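Local coordinates for TAF6 (PDB 4ATG), which probably helps assemble the general transcription factor TFIID, its HEAT-repeat C-terminal domain taking part in formation of the Taf6-Taf9 complex, at residues 104-115 and 148-159; 169-177 and 187-195. All coordinates share one frame; numbering follows the deposited sequence. Where two conformers were deposited one is given.

Interaction 1 (104-115 and 148-159); sequences DDVRKMSADIVK and DSQYGALYCLSI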
loop_
_atom_site.group_PDB
_atom_site.type_symbol
_atom_site.label_atom_id
_atom_site.label_comp_id
_atom_site.label_asym_id
_atom_site.label_seq_id
_atom_site.Cartn_x
_atom_site.Cartn_y
_atom_site.Cartn_z
ATOM N N ASP A 104 3.733 8.454 -10.063
ATOM C CA ASP A 104 4.808 7.885 -9.228
ATOM C C ASP A 104 4.596 8.182 -7.748
ATOM O O ASP A 104 5.022 7.396 -6.909
ATOM C CB ASP A 104 6.186 8.424 -9.652
ATOM C CG ASP A 104 6.750 7.802 -10.913
ATOM O OD1 ASP A 104 6.219 6.751 -11.354
ATOM O OD2 ASP A 104 7.745 8.329 -11.430
ATOM N N ASP A 105 3.985 9.335 -7.431
ATOM C CA ASP A 105 3.708 9.743 -6.049
ATOM C C ASP A 105 2.747 8.770 -5.352
ATOM O O ASP A 105 2.851 8.572 -4.139
ATOM C CB ASP A 105 3.127 11.165 -6.013
ATOM C CG ASP A 105 4.148 12.254 -6.276
ATOM O OD1 ASP A 105 5.367 11.960 -6.206
ATOM O OD2 ASP A 105 3.732 13.409 -6.515
ATOM N N VAL A 106 1.824 8.170 -6.108
ATOM C CA VAL A 106 0.885 7.177 -5.552
ATOM C C VAL A 106 1.675 5.938 -5.137
ATOM O O VAL A 106 1.495 5.423 -4.042
ATOM C CB VAL A 106 -0.251 6.815 -6.551
ATOM C CG1 VAL A 106 -1.058 5.600 -6.067
ATOM C CG2 VAL A 106 -1.161 8.012 -6.791
ATOM N N ARG A 107 2.549 5.473 -6.021
ATOM C CA ARG A 107 3.358 4.283 -5.784
ATOM C C ARG A 107 4.234 4.464 -4.554
ATOM O O ARG A 107 4.298 3.572 -3.713
ATOM C CB ARG A 107 4.236 3.983 -6.994
ATOM C CG ARG A 107 3.443 3.710 -8.265
ATOM C CD ARG A 107 4.378 3.420 -9.428
ATOM N NE ARG A 107 3.639 3.270 -10.683
ATOM C CZ ARG A 107 3.022 2.161 -11.073
ATOM N NH1 ARG A 107 3.058 1.071 -10.322
ATOM N NH2 ARG A 107 2.357 2.135 -12.215
ATOM N N LYS A 108 4.895 5.610 -4.454
ATOM C CA LYS A 108 5.774 5.909 -3.328
ATOM C C LYS A 108 4.991 6.053 -2.034
ATOM O O LYS A 108 5.459 5.571 -0.992
ATOM C CB LYS A 108 6.573 7.182 -3.592
ATOM C CG LYS A 108 7.607 7.011 -4.696
ATOM C CD LYS A 108 8.267 8.348 -4.968
ATOM C CE LYS A 108 9.415 8.188 -5.906
ATOM N NZ LYS A 108 9.818 9.497 -6.484
ATOM N N MET A 109 3.818 6.736 -2.081
ATOM C CA MET A 109 2.989 6.953 -0.888
ATOM C C MET A 109 2.534 5.608 -0.327
ATOM O O MET A 109 2.621 5.386 0.876
ATOM C CB MET A 109 1.761 7.807 -1.224
ATOM C CG MET A 109 0.897 8.080 -0.027
ATOM S SD MET A 109 -0.662 8.830 -0.522
ATOM C CE MET A 109 -1.401 9.095 1.046
ATOM N N SER A 110 2.046 4.718 -1.211
ATOM C CA SER A 110 1.610 3.382 -0.781
ATOM C C SER A 110 2.799 2.595 -0.242
ATOM O O SER A 110 2.659 1.917 0.765
ATOM C CB SER A 110 0.968 2.612 -1.923
ATOM O OG SER A 110 0.537 1.350 -1.430
ATOM N N ALA A 111 3.992 2.705 -0.906
ATOM C CA ALA A 111 5.215 2.001 -0.481
ATOM C C ALA A 111 5.611 2.418 0.945
ATOM O O ALA A 111 6.063 1.575 1.725
ATOM C CB ALA A 111 6.366 2.295 -1.449
ATOM N N ASP A 112 5.404 3.711 1.296
ATOM C CA ASP A 112 5.678 4.241 2.628
ATOM C C ASP A 112 4.813 3.551 3.686
ATOM O O ASP A 112 5.283 3.291 4.803
ATOM C CB ASP A 112 5.432 5.739 2.658
ATOM C CG ASP A 112 6.412 6.533 1.807
ATOM O OD1 ASP A 112 7.524 6.011 1.530
ATOM O OD2 ASP A 112 6.075 7.678 1.431
ATOM N N ILE A 113 3.553 3.245 3.333
ATOM C CA ILE A 113 2.647 2.561 4.277
ATOM C C ILE A 113 3.025 1.111 4.384
ATOM O O ILE A 113 3.011 0.559 5.493
ATOM C CB ILE A 113 1.136 2.805 3.959
ATOM C CG1 ILE A 113 0.864 4.345 3.782
ATOM C CG2 ILE A 113 0.238 2.217 5.105
ATOM C CD1 ILE A 113 1.298 5.253 4.952
ATOM N N VAL A 114 3.399 0.485 3.265
ATOM C CA VAL A 114 3.897 -0.906 3.314
ATOM C C VAL A 114 5.107 -0.969 4.254
ATOM O O VAL A 114 5.237 -1.930 5.020
ATOM C CB VAL A 114 4.268 -1.456 1.917
ATOM C CG1 VAL A 114 5.017 -2.800 2.008
ATOM C CG2 VAL A 114 3.030 -1.594 1.041
ATOM N N LYS A 115 5.994 0.038 4.187
ATOM C CA LYS A 115 7.181 0.081 5.062
ATOM C C LYS A 115 6.772 0.186 6.531
ATOM O O LYS A 115 7.325 -0.503 7.376
ATOM C CB LYS A 115 8.120 1.235 4.689
ATOM C CG LYS A 115 9.230 1.450 5.749
ATOM C CD LYS A 115 10.179 2.580 5.404
ATOM C CE LYS A 115 11.191 2.828 6.519
ATOM N NZ LYS A 115 11.840 1.557 6.966
ATOM N N ASP A 148 7.231 1.405 -14.893
ATOM C CA ASP A 148 6.632 2.031 -13.714
ATOM C C ASP A 148 6.340 1.017 -12.609
ATOM O O ASP A 148 6.543 1.334 -11.430
ATOM C CB ASP A 148 5.373 2.833 -14.103
ATOM C CG ASP A 148 5.641 4.122 -14.866
ATOM O OD1 ASP A 148 6.836 4.502 -15.009
ATOM O OD2 ASP A 148 4.662 4.776 -15.286
ATOM N N SER A 149 5.916 -0.216 -12.989
ATOM C CA SER A 149 5.650 -1.288 -12.014
ATOM C C SER A 149 6.943 -1.723 -11.325
ATOM O O SER A 149 6.979 -1.835 -10.102
ATOM C CB SER A 149 4.992 -2.489 -12.688
ATOM O OG SER A 149 3.634 -2.207 -12.976
ATOM N N GLN A 150 8.011 -1.957 -12.115
ATOM C CA GLN A 150 9.316 -2.371 -11.602
ATOM C C GLN A 150 9.919 -1.283 -10.719
ATOM O O GLN A 150 10.567 -1.602 -9.725
ATOM C CB GLN A 150 10.273 -2.671 -12.765
ATOM C CG GLN A 150 9.878 -3.915 -13.582
ATOM C CD GLN A 150 10.734 -4.035 -14.818
ATOM O OE1 GLN A 150 11.475 -3.119 -15.186
ATOM N NE2 GLN A 150 10.649 -5.170 -15.493
ATOM N N TYR A 151 9.694 -0.006 -11.081
ATOM C CA TYR A 151 10.173 1.157 -10.322
ATOM C C TYR A 151 9.491 1.197 -8.955
ATOM O O TYR A 151 10.154 1.440 -7.948
ATOM C CB TYR A 151 9.909 2.459 -11.092
ATOM C CG TYR A 151 10.258 3.703 -10.318
ATOM C CD1 TYR A 151 11.572 4.161 -10.251
ATOM C CD2 TYR A 151 9.277 4.435 -9.656
ATOM C CE1 TYR A 151 11.903 5.306 -9.528
ATOM C CE2 TYR A 151 9.601 5.568 -8.910
ATOM C CZ TYR A 151 10.915 6.004 -8.861
ATOM O OH TYR A 151 11.244 7.143 -8.174
ATOM N N GLY A 152 8.169 1.026 -8.935
ATOM C CA GLY A 152 7.433 1.019 -7.668
ATOM C C GLY A 152 7.955 -0.095 -6.777
ATOM O O GLY A 152 8.272 0.136 -5.605
ATOM N N ALA A 153 8.086 -1.306 -7.342
ATOM C CA ALA A 153 8.575 -2.489 -6.611
ATOM C C ALA A 153 9.969 -2.247 -6.029
ATOM O O ALA A 153 10.166 -2.483 -4.842
ATOM C CB ALA A 153 8.581 -3.704 -7.514
ATOM N N LEU A 154 10.910 -1.717 -6.839
ATOM C CA LEU A 154 12.262 -1.411 -6.362
ATOM C C LEU A 154 12.265 -0.296 -5.307
ATOM O O LEU A 154 12.972 -0.417 -4.305
ATOM C CB LEU A 154 13.198 -1.029 -7.530
ATOM C CG LEU A 154 14.670 -0.772 -7.121
ATOM C CD1 LEU A 154 15.288 -1.981 -6.378
ATOM C CD2 LEU A 154 15.508 -0.384 -8.319
ATOM N N TYR A 155 11.483 0.776 -5.522
ATOM C CA TYR A 155 11.393 1.874 -4.552
ATOM C C TYR A 155 10.973 1.328 -3.202
ATOM O O TYR A 155 11.601 1.654 -2.202
ATOM C CB TYR A 155 10.399 2.958 -4.999
ATOM C CG TYR A 155 10.351 4.099 -4.011
ATOM C CD1 TYR A 155 11.328 5.089 -4.017
ATOM C CD2 TYR A 155 9.376 4.146 -3.017
ATOM C CE1 TYR A 155 11.331 6.108 -3.069
ATOM C CE2 TYR A 155 9.369 5.166 -2.058
ATOM C CZ TYR A 155 10.349 6.145 -2.096
ATOM O OH TYR A 155 10.358 7.167 -1.182
ATOM N N CYS A 156 9.931 0.474 -3.176
ATOM C CA CYS A 156 9.450 -0.109 -1.921
ATOM C C CYS A 156 10.531 -0.949 -1.243
ATOM O O CYS A 156 10.795 -0.723 -0.065
ATOM C CB CYS A 156 8.168 -0.906 -2.126
ATOM S SG CYS A 156 7.353 -1.373 -0.581
ATOM N N LEU A 157 11.209 -1.849 -2.003
ATOM C CA LEU A 157 12.307 -2.643 -1.461
ATOM C C LEU A 157 13.391 -1.754 -0.860
ATOM O O LEU A 157 13.894 -2.033 0.242
ATOM C CB LEU A 157 12.949 -3.490 -2.572
ATOM C CG LEU A 157 12.167 -4.758 -2.990
ATOM C CD1 LEU A 157 12.773 -5.378 -4.240
ATOM C CD2 LEU A 157 12.172 -5.812 -1.862
ATOM N N SER A 158 13.736 -0.665 -1.578
ATOM C CA SER A 158 14.816 0.250 -1.200
ATOM C C SER A 158 14.621 0.934 0.158
ATOM O O SER A 158 15.608 1.310 0.803
ATOM C CB SER A 158 15.025 1.293 -2.293
ATOM O OG SER A 158 14.157 2.411 -2.172
ATOM N N ILE A 159 13.355 1.128 0.581
ATOM C CA ILE A 159 13.104 1.829 1.849
ATOM C C ILE A 159 12.850 0.876 3.048
ATOM O O ILE A 159 12.770 1.355 4.182
ATOM C CB ILE A 159 11.961 2.879 1.692
ATOM C CG1 ILE A 159 10.600 2.181 1.456
ATOM C CG2 ILE A 159 12.304 3.932 0.585
ATOM C CD1 ILE A 159 9.338 3.079 1.658
#
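Lys108 lies across Tyr155 at about a right angle, its CG over the middle of the ring, 3.7 Å from the centroid and 13° off the normal: a CH-pi contact. The same extended chain runs on to Tyr151, where CE meets OH at 3.1 Å near the ring plane. At the edge of the Tyr155 ring sits Ala111 CB, which also touches Cys156 CB at 3.7 Å; here, where Ala111 and Cys156 bring their CA atoms within 4.9 Å, the helices run closest. Ile159 CD1 reaches across to Ala111 O, at 3.6 Å, and lies near Asp112 OD1 as well. Lys115, bent at its last torsion (chi4 49°), swings NZ back to give a hydrogen bond of 2.9 Å to Ile159 O, in the carbonyl plane, and keeps a salt bridge to Asp119. Segments 104-115 and 148-159, on helices 104-121 and 147-160, run in the same general direction with their axes 36° apart, a pairing within the stacked helices of this HEAT-repeat domain. Near their N-terminal ends Arg107 lays one guanidinium face over Asp148 O, 3.6 Å from CZ, while its NH1 is hydrogen-bonded to the carbonyl of Val96 and its NH2 to those of Gly98 and Ile101. Asp104 and Asp148 bring their OD1 atoms to 4.3 Å, a like-charge approach that Lys184, salt-bridged to both, probably offsets.

Interaction 2 (169-177 and 187-195); sequences IREHAEEYK and NLLDNVLNV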
loop_
_atom_site.group_PDB
_atom_site.type_symbol
_atom_site.label_atom_id
_atom_site.label_comp_id
_atom_site.label_asym_id
_atom_site.label_seq_id
_atom_site.Cartn_x
_atom_site.Cartn_y
_atom_site.Cartn_z
ATOM N N ILE A 169 18.304 -6.373 -3.074
ATOM C CA ILE A 169 18.726 -5.453 -4.135
ATOM C C ILE A 169 20.133 -5.714 -4.668
ATOM O O ILE A 169 20.301 -5.936 -5.881
ATOM C CB ILE A 169 18.463 -3.979 -3.721
ATOM C CG1 ILE A 169 16.959 -3.801 -3.376
ATOM C CG2 ILE A 169 18.901 -3.025 -4.829
ATOM C CD1 ILE A 169 16.635 -2.447 -2.830
ATOM N N ARG A 170 21.133 -5.714 -3.763
ATOM C CA ARG A 170 22.542 -5.970 -4.100
ATOM C C ARG A 170 22.741 -7.304 -4.853
ATOM O O ARG A 170 23.465 -7.335 -5.850
ATOM C CB ARG A 170 23.420 -5.895 -2.836
ATOM C CG ARG A 170 24.888 -5.594 -3.121
ATOM C CD ARG A 170 25.686 -5.204 -1.875
ATOM N NE ARG A 170 25.217 -3.961 -1.247
ATOM C CZ ARG A 170 25.506 -2.737 -1.682
ATOM N NH1 ARG A 170 26.249 -2.568 -2.769
ATOM N NH2 ARG A 170 25.039 -1.674 -1.043
ATOM N N GLU A 171 22.058 -8.372 -4.414
ATOM C CA GLU A 171 22.129 -9.710 -5.021
ATOM C C GLU A 171 21.609 -9.784 -6.457
ATOM O O GLU A 171 22.106 -10.596 -7.228
ATOM C CB GLU A 171 21.353 -10.724 -4.162
ATOM C CG GLU A 171 22.225 -11.511 -3.198
ATOM C CD GLU A 171 22.819 -12.768 -3.800
ATOM O OE1 GLU A 171 22.093 -13.785 -3.891
ATOM O OE2 GLU A 171 24.010 -12.736 -4.189
ATOM N N HIS A 172 20.586 -8.980 -6.806
ATOM C CA HIS A 172 19.949 -9.047 -8.125
ATOM C C HIS A 172 20.217 -7.873 -9.064
ATOM O O HIS A 172 19.745 -7.900 -10.204
ATOM C CB HIS A 172 18.435 -9.237 -7.953
ATOM C CG HIS A 172 18.042 -10.528 -7.301
ATOM N ND1 HIS A 172 17.668 -10.577 -5.967
ATOM C CD2 HIS A 172 17.947 -11.771 -7.828
ATOM C CE1 HIS A 172 17.355 -11.842 -5.727
ATOM N NE2 HIS A 172 17.500 -12.597 -6.817
ATOM N N ALA A 173 20.923 -6.838 -8.594
ATOM C CA ALA A 173 21.197 -5.621 -9.363
ATOM C C ALA A 173 21.830 -5.863 -10.724
ATOM O O ALA A 173 21.349 -5.320 -11.719
ATOM C CB ALA A 173 22.060 -4.658 -8.556
ATOM N N GLU A 174 22.902 -6.664 -10.769
ATOM C CA GLU A 174 23.595 -6.943 -12.029
ATOM C C GLU A 174 22.716 -7.707 -13.036
ATOM O O GLU A 174 22.720 -7.359 -14.218
ATOM C CB GLU A 174 24.977 -7.571 -11.806
ATOM C CG GLU A 174 25.995 -6.622 -11.182
ATOM C CD GLU A 174 26.109 -5.216 -11.761
ATOM O OE1 GLU A 174 26.292 -5.079 -12.993
ATOM O OE2 GLU A 174 26.008 -4.246 -10.973
ATOM N N GLU A 175 21.888 -8.666 -12.558
ATOM C CA GLU A 175 20.957 -9.395 -13.427
ATOM C C GLU A 175 19.899 -8.436 -13.985
ATOM O O GLU A 175 19.599 -8.498 -15.175
ATOM C CB GLU A 175 20.306 -10.588 -12.705
ATOM C CG GLU A 175 19.354 -11.394 -13.586
ATOM C CD GLU A 175 18.604 -12.559 -12.968
ATOM O OE1 GLU A 175 18.746 -12.798 -11.747
ATOM O OE2 GLU A 175 17.844 -13.222 -13.712
ATOM N N TYR A 176 19.368 -7.532 -13.149
ATOM C CA TYR A 176 18.381 -6.564 -13.620
ATOM C C TYR A 176 18.963 -5.711 -14.760
ATOM O O TYR A 176 18.353 -5.590 -15.827
ATOM C CB TYR A 176 17.860 -5.644 -12.481
ATOM C CG TYR A 176 16.831 -4.699 -13.052
ATOM C CD1 TYR A 176 15.513 -5.109 -13.239
ATOM C CD2 TYR A 176 17.212 -3.469 -13.593
ATOM C CE1 TYR A 176 14.588 -4.294 -13.879
ATOM C CE2 TYR A 176 16.305 -2.669 -14.278
ATOM C CZ TYR A 176 15.002 -3.100 -14.447
ATOM O OH TYR A 176 14.096 -2.312 -15.108
ATOM N N LYS A 177 20.140 -5.126 -14.512
ATOM C CA LYS A 177 20.822 -4.257 -15.458
ATOM C C LYS A 177 21.116 -4.952 -16.772
ATOM O O LYS A 177 20.910 -4.353 -17.822
ATOM C CB LYS A 177 22.098 -3.671 -14.848
ATOM C CG LYS A 177 21.829 -2.657 -13.727
ATOM C CD LYS A 177 23.135 -1.970 -13.352
ATOM C CE LYS A 177 23.192 -1.536 -11.919
ATOM N NZ LYS A 177 24.593 -1.283 -11.492
ATOM N N ASN A 187 18.291 3.997 -12.915
ATOM C CA ASN A 187 18.618 5.279 -12.262
ATOM C C ASN A 187 18.370 5.188 -10.764
ATOM O O ASN A 187 19.202 5.631 -9.975
ATOM C CB ASN A 187 17.823 6.450 -12.855
ATOM C CG ASN A 187 18.381 6.990 -14.156
ATOM O OD1 ASN A 187 19.534 6.743 -14.531
ATOM N ND2 ASN A 187 17.575 7.765 -14.867
ATOM N N LEU A 188 17.243 4.582 -10.368
ATOM C CA LEU A 188 16.910 4.394 -8.954
ATOM C C LEU A 188 17.918 3.427 -8.318
ATOM O O LEU A 188 18.438 3.691 -7.240
ATOM C CB LEU A 188 15.474 3.815 -8.807
ATOM C CG LEU A 188 15.028 3.432 -7.378
ATOM C CD1 LEU A 188 15.078 4.647 -6.406
ATOM C CD2 LEU A 188 13.622 2.819 -7.389
ATOM N N LEU A 189 18.183 2.317 -8.997
ATOM C CA LEU A 189 19.101 1.275 -8.566
ATOM C C LEU A 189 20.481 1.859 -8.275
ATOM O O LEU A 189 21.009 1.619 -7.190
ATOM C CB LEU A 189 19.146 0.179 -9.646
ATOM C CG LEU A 189 19.912 -1.120 -9.352
ATOM C CD1 LEU A 189 19.437 -1.760 -8.052
ATOM C CD2 LEU A 189 19.705 -2.131 -10.492
ATOM N N ASP A 190 21.029 2.683 -9.201
ATOM C CA ASP A 190 22.340 3.331 -9.027
ATOM C C ASP A 190 22.355 4.243 -7.783
ATOM O O ASP A 190 23.335 4.226 -7.036
ATOM C CB ASP A 190 22.742 4.101 -10.291
ATOM C CG ASP A 190 23.228 3.253 -11.463
ATOM O OD1 ASP A 190 23.564 2.063 -11.245
ATOM O OD2 ASP A 190 23.307 3.790 -12.591
ATOM N N ASN A 191 21.251 4.988 -7.526
ATOM C CA ASN A 191 21.131 5.859 -6.348
ATOM C C ASN A 191 21.072 5.045 -5.046
ATOM O O ASN A 191 21.731 5.399 -4.070
ATOM C CB ASN A 191 19.890 6.773 -6.468
ATOM C CG ASN A 191 19.980 7.788 -7.590
ATOM O OD1 ASN A 191 21.058 8.137 -8.061
ATOM N ND2 ASN A 191 18.845 8.304 -8.031
ATOM N N VAL A 192 20.305 3.943 -5.041
ATOM C CA VAL A 192 20.152 3.086 -3.855
ATOM C C VAL A 192 21.478 2.434 -3.454
ATOM O O VAL A 192 21.820 2.420 -2.280
ATOM C CB VAL A 192 19.034 2.029 -4.088
ATOM C CG1 VAL A 192 19.005 0.965 -2.978
ATOM C CG2 VAL A 192 17.678 2.714 -4.213
ATOM N N LEU A 193 22.201 1.886 -4.427
ATOM C CA LEU A 193 23.452 1.182 -4.186
ATOM C C LEU A 193 24.654 2.060 -3.836
ATOM O O LEU A 193 25.662 1.546 -3.337
ATOM C CB LEU A 193 23.754 0.227 -5.332
ATOM C CG LEU A 193 22.724 -0.920 -5.506
ATOM C CD1 LEU A 193 23.098 -1.779 -6.648
ATOM C CD2 LEU A 193 22.584 -1.770 -4.218
ATOM N N ASN A 194 24.557 3.362 -4.098
ATOM C CA ASN A 194 25.619 4.317 -3.752
ATOM C C ASN A 194 25.611 4.679 -2.252
ATOM O O ASN A 194 26.621 5.129 -1.718
ATOM C CB ASN A 194 25.572 5.544 -4.662
ATOM C CG ASN A 194 25.997 5.261 -6.091
ATOM O OD1 ASN A 194 26.794 4.361 -6.375
ATOM N ND2 ASN A 194 25.443 6.011 -7.036
ATOM N N VAL A 195 24.487 4.435 -1.585
ATOM C CA VAL A 195 24.239 4.615 -0.152
ATOM C C VAL A 195 24.359 3.212 0.476
ATOM O O VAL A 195 25.011 3.024 1.501
ATOM C CB VAL A 195 22.829 5.234 0.100
ATOM C CG1 VAL A 195 22.466 5.227 1.576
ATOM C CG2 VAL A 195 22.725 6.651 -0.456
#
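Leu189 and Leu193 carry the apolar contact between them; Leu189 is set as a knob into a hole formed by Ile169, Ala173, Tyr176 and Lys177. The CG of Leu189 stands anti to the backbone N (chi1 -173°), which sends the two methyls across to the other helix: CD1 meets Ile169 CG2 at 3.5 Å and, a little farther off, Ala173 CB, while CD2 lies against Ala173 O and the CE of Lys177. An alanine here is likely to leave the hole between Ile169, Ala173 and Tyr176 without its filling and let the aliphatic part of Lys177 shift. One turn on, Leu193 divides its methyls differently, CD1 reaching Ala173 CB at 3.6 Å and CD2 lying 3.9 Å from Ile169 CG2. That same CD2 also sits over one face of the Arg170 guanidinium, towards its rim and 4.0 Å from CZ. Arg170 bends at chi3 (-63°) to bring the group there, and Asn166 accepts a hydrogen bond from its NE.

Charge enters at one margin. Lys177, stretched out beyond CG, passes Leu189 and reaches a long salt bridge with Asp190, NZ to OD1 at 3.5 Å. Within its own helix the same NZ makes a weak hydrogen bond of 3.3 Å to Glu174 OE2, so one ammonium links two carboxylates.

The pairing is an antiparallel hairpin: the axes of helix segments 169-177 and 187-194 lie 145° apart and 11.1 Å at closest, and their parent helices, 162-179 and 183-194, are the last two of the chain. Trp140 of helix 128-140 touches Leu189 and stacks on Tyr176, while helix 147-160 meets Ile169 through Leu154 and Leu157.

The centre of interaction 1 lies about 8 Å from the centre of the chain, that of interaction 2 about 23 Å, at the C-terminal end of the array. The former joins like-directed helices far apart in sequence and relies on aromatic rings, small residues and a lysine-to-carbonyl bond; the latter closes a short hairpin with branched aliphatic side chains and a charged margin. Both are partly buried, but the first covers 680 Å² against 430 Å² for the second. Helix 147-160 connects them: its other side packs on the hairpin, Ser158 CB meeting Val192 CG2 at 3.6 Å, and Gln150 OE1 is probably hydrogen-bonded to Tyr176 OH.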